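Local coordinates for protein disulfide isomerase (Pseudomonas aeruginosa, PDB 4N30), which belongs to the DsbA subfamily of thioredoxin-fold oxidoreductases and probably takes part in forming or exchanging disulfide bonds, at residues I58-D63 against V86-R91; R91-Q96 against T181-L186. All coordinates share one frame; numbering follows the deposited sequence.

How the contacts relate
Contact 1 pairs the two parallel strands at the heart of the thioredoxin sheet, and contact 2 lies just beyond their C-terminal ends, its centre about 10 Å from that of contact 1. Their ranges overlap at R91, which interacts only in contact 1 of the two. Strand 56-62 bridges the rest: on one flank A62 O is 2.9 Å from L93 N, on the other Y61 N is 2.9 Å from T185 O, both probable hydrogen bonds. Each contact also reaches the helix-start C66-C69 pair, a CxxC pattern consistent with the redox site of the family. A62 touches C69 from the sheet, while T183, ahead of cis P184, touches both cysteines.

Contact 1 of 2, residues I58-D63 against V86-R91; sequences INEYAD and VNLVWR
Strand 58-62 runs parallel to strand 86-91, with axes 4.6 Å apart at closest and inclined by 26°; five backbone hydrogen bonds join them, from I58 N to N87 O through to A62 N to R91 O. These are the two parallel strands of the thioredoxin-fold beta-alpha-beta unit, connected through helix 67-81. On the face carrying N59, Y61, V89 and R91, R91 runs alongside N59 and Y61. Its CB lies over the Y61 ring, 3.6 Å from the ring centroid, a CH-pi contact. Bends at chi2 and chi3 turn the guanidinium back so that R91 NH1 reaches N59 OD1 at 3.0 Å. That oxygen lies in the guanidinium plane, yet the donor stands above the amide plane, 67° out of it. Y61 OH sits over one guanidinium face without a hydrogen bond to it, while R91 NE forms a salt bridge with D171. On the face of I58, E60, L88 and W90, L88 CD1 packs against E60 CB at 3.7 Å; at the strands' start I58 CD1 meets V86 CG1, also at 3.7 Å. E60 sends an extended chain toward helix 67-81, where OE2 hydrogen-bonds T73; the buried OE1 has no polar partner. A62 CB lies over the six-membered ring of W90, 3.4 Å from W90 CH2.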
ATOM      1  N   ILE A  58      -4.827  -2.986   8.592  1.00 11.41           N
ATOM      2  CA  ILE A  58      -3.371  -2.703   8.531  1.00 10.86           C
ATOM      3  C   ILE A  58      -3.112  -1.719   7.403  1.00 10.18           C
ATOM      4  O   ILE A  58      -3.352  -2.104   6.205  1.00 11.20           O
ATOM      5  CB  ILE A  58      -2.561  -3.953   8.284  1.00 11.56           C
ATOM      6  CG1 ILE A  58      -2.739  -5.001   9.418  1.00 13.19           C
ATOM      7  CG2 ILE A  58      -1.083  -3.609   8.086  1.00 12.04           C
ATOM      8  CD1 ILE A  58      -2.145  -6.390   9.166  1.00 15.00           C
ATOM      9  N   ASN A  59      -2.802  -0.461   7.700  1.00  9.81           N
ATOM     10  CA  ASN A  59      -2.357   0.515   6.710  1.00  9.55           C
ATOM     11  C   ASN A  59      -0.883   0.365   6.481  1.00  9.24           C
ATOM     12  O   ASN A  59      -0.111   0.530   7.447  1.00 10.81           O
ATOM     13  CB  ASN A  59      -2.653   1.952   7.190  1.00 10.56           C
ATOM     14  CG  ASN A  59      -4.120   2.207   7.269  1.00 11.61           C
ATOM     15  OD1 ASN A  59      -4.749   2.555   6.269  1.00 15.13           O
ATOM     16  ND2 ASN A  59      -4.695   2.001   8.460  1.00 12.76           N
ATOM     17  N   GLU A  60      -0.500  -0.083   5.296  1.00  9.18           N
ATOM     18  CA  GLU A  60       0.920  -0.377   5.016  1.00  9.74           C
ATOM     19  C   GLU A  60       1.484   0.778   4.197  1.00 10.52           C
ATOM     20  O   GLU A  60       1.140   0.925   3.014  1.00 10.60           O
ATOM     21  CB  GLU A  60       1.051  -1.721   4.219  1.00  9.80           C
ATOM     22  CG  GLU A  60       2.491  -2.008   3.806  1.00 10.32           C
ATOM     23  CD  GLU A  60       2.657  -3.087   2.770  1.00 10.80           C
ATOM     24  OE1 GLU A  60       1.737  -3.619   2.260  1.00 12.36           O
ATOM     25  OE2 GLU A  60       3.868  -3.291   2.429  1.00 10.75           O
ATOM     26  N   TYR A  61       2.241   1.645   4.817  1.00  8.76           N
ATOM     27  CA  TYR A  61       2.922   2.726   4.129  1.00  8.86           C
ATOM     28  C   TYR A  61       4.115   2.152   3.421  1.00  9.64           C
ATOM     29  O   TYR A  61       5.048   1.595   4.048  1.00 10.19           O
ATOM     30  CB  TYR A  61       3.366   3.829   5.113  1.00 10.36           C
ATOM     31  CG  TYR A  61       2.182   4.626   5.600  1.00 10.19           C
ATOM     32  CD1 TYR A  61       1.849   5.831   4.991  1.00 11.79           C
ATOM     33  CD2 TYR A  61       1.384   4.172   6.676  1.00 11.10           C
ATOM     34  CE1 TYR A  61       0.721   6.565   5.371  1.00 13.68           C
ATOM     35  CE2 TYR A  61       0.242   4.909   7.080  1.00 12.19           C
ATOM     36  CZ  TYR A  61       0.001   6.099   6.432  1.00 12.79           C
ATOM     37  OH  TYR A  61      -1.150   6.825   6.773  1.00 14.86           O
ATOM     38  N   ALA A  62       4.143   2.268   2.102  1.00  9.31           N
ATOM     39  CA  ALA A  62       5.066   1.485   1.285  1.00  9.04           C
ATOM     40  C   ALA A  62       5.484   2.175   0.007  1.00 10.10           C
ATOM     41  O   ALA A  62       4.861   3.149  -0.461  1.00 10.09           O
ATOM     42  CB  ALA A  62       4.448   0.132   0.959  1.00 10.61           C
ATOM     43  N   ASP A  63       6.612   1.692  -0.508  1.00  9.11           N
ATOM     44  CA  ASP A  63       7.352   2.326  -1.645  1.00  9.13           C
ATOM     45  C   ASP A  63       7.730   1.167  -2.586  1.00 10.03           C
ATOM     46  O   ASP A  63       8.252   0.127  -2.144  1.00  9.71           O
ATOM     47  CB  ASP A  63       8.604   2.966  -0.974  1.00  9.56           C
ATOM     48  CG  ASP A  63       9.701   3.377  -1.943  1.00  9.99           C
ATOM     49  OD1 ASP A  63       9.724   3.043  -3.109  1.00 10.69           O
ATOM     50  OD2 ASP A  63      10.612   4.132  -1.417  1.00 10.84           O
ATOM     51  N   VAL A  86      -8.991  -9.072   9.606  1.00 14.41           N
ATOM     52  CA  VAL A  86      -8.010  -7.986   9.353  1.00 12.70           C
ATOM     53  C   VAL A  86      -7.930  -7.751   7.862  1.00 12.58           C
ATOM     54  O   VAL A  86      -7.923  -8.755   7.086  1.00 14.48           O
ATOM     55  CB  VAL A  86      -6.628  -8.391   9.900  1.00 14.01           C
ATOM     56  CG1 VAL A  86      -5.658  -7.199   9.776  1.00 14.47           C
ATOM     57  CG2 VAL A  86      -6.730  -8.844  11.361  1.00 13.18           C
ATOM     58  N   ASN A  87      -7.950  -6.498   7.458  1.00 11.93           N
ATOM     59  CA  ASN A  87      -7.712  -6.193   6.032  1.00 12.49           C
ATOM     60  C   ASN A  87      -6.490  -5.318   5.932  1.00 12.53           C
ATOM     61  O   ASN A  87      -5.815  -5.024   6.924  1.00 12.52           O
ATOM     62  CB  ASN A  87      -9.002  -5.637   5.384  1.00 12.34           C
ATOM     63  CG  ASN A  87      -9.371  -4.299   5.910  1.00 13.35           C
ATOM     64  OD1 ASN A  87      -8.603  -3.530   6.434  1.00 13.71           O
ATOM     65  ND2 ASN A  87     -10.664  -3.987   5.735  1.00 14.71           N
ATOM     66  N   LEU A  88      -6.133  -5.024   4.691  1.00 12.06           N
ATOM     67  CA  LEU A  88      -4.861  -4.342   4.363  1.00 12.04           C
ATOM     68  C   LEU A  88      -5.144  -3.211   3.419  1.00 11.80           C
ATOM     69  O   LEU A  88      -5.871  -3.417   2.406  1.00 13.01           O
ATOM     70  CB  LEU A  88      -3.911  -5.401   3.666  1.00 13.69           C
ATOM     71  CG  LEU A  88      -2.665  -4.829   3.017  1.00 12.35           C
ATOM     72  CD1 LEU A  88      -1.693  -4.250   4.068  1.00 15.20           C
ATOM     73  CD2 LEU A  88      -1.909  -5.941   2.321  1.00 12.95           C
ATOM     74  N   VAL A  89      -4.663  -2.007   3.719  1.00 10.95           N
ATOM     75  CA  VAL A  89      -4.771  -0.890   2.802  1.00 11.18           C
ATOM     76  C   VAL A  89      -3.436  -0.365   2.453  1.00  9.75           C
ATOM     77  O   VAL A  89      -2.602  -0.092   3.387  1.00 10.68           O
ATOM     78  CB  VAL A  89      -5.679   0.237   3.392  1.00 11.35           C
ATOM     79  CG1 VAL A  89      -5.665   1.435   2.469  1.00 13.01           C
ATOM     80  CG2 VAL A  89      -7.114  -0.309   3.597  1.00 12.58           C
ATOM     81  N   TRP A  90      -3.073  -0.318   1.165  1.00 10.41           N
ATOM     82  CA  TRP A  90      -1.782   0.212   0.766  1.00 10.42           C
ATOM     83  C   TRP A  90      -1.824   1.719   0.934  1.00 10.87           C
ATOM     84  O   TRP A  90      -2.761   2.337   0.346  1.00 12.17           O
ATOM     85  CB  TRP A  90      -1.537  -0.122  -0.703  1.00 10.92           C
ATOM     86  CG  TRP A  90      -0.256   0.451  -1.302  1.00 10.53           C
ATOM     87  CD1 TRP A  90      -0.046   1.712  -1.813  1.00 11.41           C
ATOM     88  CD2 TRP A  90       1.018  -0.229  -1.439  1.00 10.41           C
ATOM     89  NE1 TRP A  90       1.203   1.827  -2.294  1.00 11.67           N
ATOM     90  CE2 TRP A  90       1.890   0.677  -2.110  1.00 11.08           C
ATOM     91  CE3 TRP A  90       1.438  -1.538  -1.143  1.00 10.67           C
ATOM     92  CZ2 TRP A  90       3.196   0.329  -2.448  1.00 11.92           C
ATOM     93  CZ3 TRP A  90       2.732  -1.886  -1.521  1.00 11.96           C
ATOM     94  CH2 TRP A  90       3.579  -0.946  -2.162  1.00 11.37           C
ATOM     95  N   ARG A  91      -0.848   2.324   1.565  1.00  9.66           N
ATOM     96  CA  ARG A  91      -0.716   3.771   1.622  1.00  9.59           C
ATOM     97  C   ARG A  91       0.599   4.141   1.002  1.00  9.84           C
ATOM     98  O   ARG A  91       1.644   3.546   1.243  1.00 10.75           O
ATOM     99  CB  ARG A  91      -0.758   4.230   3.098  1.00 11.06           C
ATOM    100  CG  ARG A  91      -1.991   3.773   3.898  1.00 12.08           C
ATOM    101  CD  ARG A  91      -3.312   4.170   3.296  1.00 16.26           C
ATOM    102  NE  ARG A  91      -3.390   5.555   3.517  1.00 20.22           N
ATOM    103  CZ  ARG A  91      -3.824   6.151   4.642  1.00 22.95           C
ATOM    104  NH1 ARG A  91      -4.212   5.462   5.710  1.00 24.58           N
ATOM    105  NH2 ARG A  91      -3.797   7.482   4.698  1.00 28.20           N
TER

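Contact 2 of 2, residues R91-Q96 against T181-L186; sequences RHLPLQ and TATPTL
L95 CD2 stands above the plane of the T181 peptide, 3.6 Å from T181 O, while the end of the L93 carbonyl meets a methyl, with L93 O 3.5 Å from T183 CG2. The A182 carbonyl has L93 CD2 beside its oxygen, 4.2 Å from A182 O. T185 OG1 donates to A182 O at 2.8 Å from above the carbonyl plane, 39° out of it. The backbones themselves stay well apart, L93 CA lying 7.3 Å from T183 CA. T183 is the side chain on which both leucines converge. Its chi1 of 54° sets OG1 between the backbone N and the carbonyl carbon and CG2 beside the N; thus the hydroxyl faces L95 and the methyl faces L93. The T183-P184 peptide is cis and lies against the helix start carrying C66 and C69, as in the cis-proline loop of the thioredoxin fold, which leads here into strand 185-190. The T183 side chain touches both cysteines. L93 comes across T183 at an angle, L93 CD2 lying 4.0 Å from T183 CG2. L95 meets it tip to tip, L95 CD1 to T183 OG1 at 3.5 Å. The backbone N of L95 hydrogen-bonds D63 OD2, and the D63 side chain also touches T183.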
ATOM      1  N   ARG A  91      -0.848   2.324   1.565  1.00  9.66           N
ATOM      2  CA  ARG A  91      -0.716   3.771   1.622  1.00  9.59           C
ATOM      3  C   ARG A  91       0.599   4.141   1.002  1.00  9.84           C
ATOM      4  O   ARG A  91       1.644   3.546   1.243  1.00 10.75           O
ATOM      5  CB  ARG A  91      -0.758   4.230   3.098  1.00 11.06           C
ATOM      6  CG  ARG A  91      -1.991   3.773   3.898  1.00 12.08           C
ATOM      7  CD  ARG A  91      -3.312   4.170   3.296  1.00 16.26           C
ATOM      8  NE  ARG A  91      -3.390   5.555   3.517  1.00 20.22           N
ATOM      9  CZ  ARG A  91      -3.824   6.151   4.642  1.00 22.95           C
ATOM     10  NH1 ARG A  91      -4.212   5.462   5.710  1.00 24.58           N
ATOM     11  NH2 ARG A  91      -3.797   7.482   4.698  1.00 28.20           N
ATOM     12  N   HIS A  92       0.651   5.216   0.224  1.00  9.97           N
ATOM     13  CA  HIS A  92       1.868   5.595  -0.492  1.00 10.60           C
ATOM     14  C   HIS A  92       2.827   6.306   0.355  1.00 10.63           C
ATOM     15  O   HIS A  92       2.512   7.408   0.893  1.00 11.04           O
ATOM     16  CB  HIS A  92       1.502   6.437  -1.724  1.00 10.70           C
ATOM     17  CG  HIS A  92       0.725   5.701  -2.705  1.00 10.30           C
ATOM     18  ND1 HIS A  92       1.264   4.754  -3.523  1.00 10.71           N
ATOM     19  CD2 HIS A  92      -0.625   5.828  -3.056  1.00 10.99           C
ATOM     20  CE1 HIS A  92       0.284   4.286  -4.317  1.00 11.29           C
ATOM     21  NE2 HIS A  92      -0.877   4.907  -4.013  1.00 12.69           N
ATOM     22  N   LEU A  93       4.090   5.834   0.355  1.00 10.01           N
ATOM     23  CA  LEU A  93       5.174   6.614   0.846  1.00 10.98           C
ATOM     24  C   LEU A  93       6.402   6.266   0.017  1.00 10.00           C
ATOM     25  O   LEU A  93       7.377   5.748   0.512  1.00 10.43           O
ATOM     26  CB  LEU A  93       5.387   6.365   2.329  1.00 11.34           C
ATOM     27  CG  LEU A  93       6.468   7.205   3.023  1.00 11.84           C
ATOM     28  CD1 LEU A  93       6.079   8.676   2.914  1.00 15.13           C
ATOM     29  CD2 LEU A  93       6.623   6.806   4.489  1.00 13.69           C
ATOM     30  N   PRO A  94       6.446   6.811  -1.220  1.00 10.66           N
ATOM     31  CA  PRO A  94       7.662   6.691  -2.004  1.00 11.53           C
ATOM     32  C   PRO A  94       8.743   7.514  -1.334  1.00 10.36           C
ATOM     33  O   PRO A  94       8.555   8.708  -1.094  1.00 12.27           O
ATOM     34  CB  PRO A  94       7.261   7.296  -3.380  1.00 11.15           C
ATOM     35  CG  PRO A  94       6.054   8.147  -3.047  1.00 11.89           C
ATOM     36  CD  PRO A  94       5.330   7.469  -1.934  1.00 11.57           C
ATOM     37  N   LEU A  95       9.886   6.947  -1.068  1.00 10.99           N
ATOM     38  CA  LEU A  95      10.945   7.607  -0.272  1.00 10.97           C
ATOM     39  C   LEU A  95      11.772   8.449  -1.216  1.00 10.15           C
ATOM     40  O   LEU A  95      12.059   8.073  -2.350  1.00 10.19           O
ATOM     41  CB  LEU A  95      11.847   6.586   0.422  1.00 10.74           C
ATOM     42  CG  LEU A  95      11.094   5.720   1.470  1.00 11.46           C
ATOM     43  CD1 LEU A  95      12.107   4.705   2.010  1.00 11.81           C
ATOM     44  CD2 LEU A  95      10.507   6.627   2.550  1.00 13.12           C
ATOM     45  N   GLN A  96      12.189   9.621  -0.759  1.00 10.83           N
ATOM     46  CA  GLN A  96      12.932  10.543  -1.599  1.00 10.14           C
ATOM     47  C   GLN A  96      14.184   9.893  -2.186  1.00 11.30           C
ATOM     48  O   GLN A  96      14.522  10.199  -3.346  1.00 10.61           O
ATOM     49  CB  GLN A  96      13.330  11.795  -0.775  1.00 11.51           C
ATOM     50  CG  GLN A  96      13.969  12.922  -1.612  1.00 13.90           C
ATOM     51  CD  GLN A  96      13.058  13.473  -2.742  1.00 13.37           C
ATOM     52  OE1 GLN A  96      11.883  13.600  -2.570  1.00 14.47           O
ATOM     53  NE2 GLN A  96      13.686  13.716  -3.895  1.00 16.15           N
ATOM     54  N   THR A 181       8.956   7.863   8.510  1.00 12.67           N
ATOM     55  CA  THR A 181      10.079   8.216   7.647  1.00 14.16           C
ATOM     56  C   THR A 181      10.556   7.064   6.799  1.00 14.97           C
ATOM     57  O   THR A 181      11.424   7.298   5.943  1.00 19.12           O
ATOM     58  CB  THR A 181      11.272   8.739   8.490  1.00 15.20           C
ATOM     59  OG1 THR A 181      11.960   7.664   9.076  1.00 16.78           O
ATOM     60  CG2 THR A 181      10.909   9.768   9.554  1.00 15.82           C
ATOM     61  N   ALA A 182      10.177   5.805   7.093  1.00 12.29           N
ATOM     62  CA  ALA A 182      10.785   4.633   6.434  1.00 12.19           C
ATOM     63  C   ALA A 182       9.682   3.669   6.059  1.00 10.75           C
ATOM     64  O   ALA A 182       8.585   3.760   6.576  1.00 11.83           O
ATOM     65  CB  ALA A 182      11.858   3.958   7.307  1.00 14.35           C
ATOM     66  N   THR A 183       9.999   2.743   5.144  1.00 10.72           N
ATOM     67  CA  THR A 183       9.025   1.771   4.661  1.00  9.85           C
ATOM     68  C   THR A 183       9.499   0.377   4.779  1.00 10.10           C
ATOM     69  O   THR A 183      10.739   0.106   4.715  1.00 11.08           O
ATOM     70  CB  THR A 183       8.651   2.005   3.176  1.00  9.38           C
ATOM     71  OG1 THR A 183       9.847   2.044   2.401  1.00 10.62           O
ATOM     72  CG2 THR A 183       7.937   3.378   2.981  1.00 11.02           C
ATOM     73  N   PRO A 184       8.666  -0.579   5.073  1.00 10.27           N
ATOM     74  CA  PRO A 184       7.226  -0.391   5.384  1.00 10.12           C
ATOM     75  C   PRO A 184       7.031   0.092   6.795  1.00  9.75           C
ATOM     76  O   PRO A 184       7.825  -0.245   7.749  1.00 10.90           O
ATOM     77  CB  PRO A 184       6.666  -1.833   5.250  1.00 10.34           C
ATOM     78  CG  PRO A 184       7.855  -2.716   5.677  1.00 12.34           C
ATOM     79  CD  PRO A 184       9.048  -2.025   5.099  1.00 10.80           C
ATOM     80  N   THR A 185       6.043   0.914   7.004  1.00 10.40           N
ATOM     81  CA  THR A 185       5.590   1.254   8.388  1.00  9.27           C
ATOM     82  C   THR A 185       4.103   0.960   8.389  1.00 10.51           C
ATOM     83  O   THR A 185       3.388   1.236   7.402  1.00 10.44           O
ATOM     84  CB  THR A 185       5.807   2.716   8.701  1.00 10.91           C
ATOM     85  OG1 THR A 185       7.215   2.936   8.822  1.00 11.06           O
ATOM     86  CG2 THR A 185       5.171   3.118  10.064  1.00 10.97           C
ATOM     87  N   LEU A 186       3.637   0.306   9.438  1.00 10.29           N
ATOM     88  CA  LEU A 186       2.201  -0.035   9.598  1.00  9.93           C
ATOM     89  C   LEU A 186       1.501   0.887  10.547  1.00 10.01           C
ATOM     90  O   LEU A 186       2.079   1.172  11.581  1.00 11.21           O
ATOM     91  CB  LEU A 186       2.058  -1.484  10.057  1.00 10.17           C
ATOM     92  CG  LEU A 186       2.878  -2.492   9.285  1.00 10.52           C
ATOM     93  CD1 LEU A 186       2.532  -3.919   9.827  1.00 12.09           C
ATOM     94  CD2 LEU A 186       2.606  -2.418   7.770  1.00 11.84           C
TER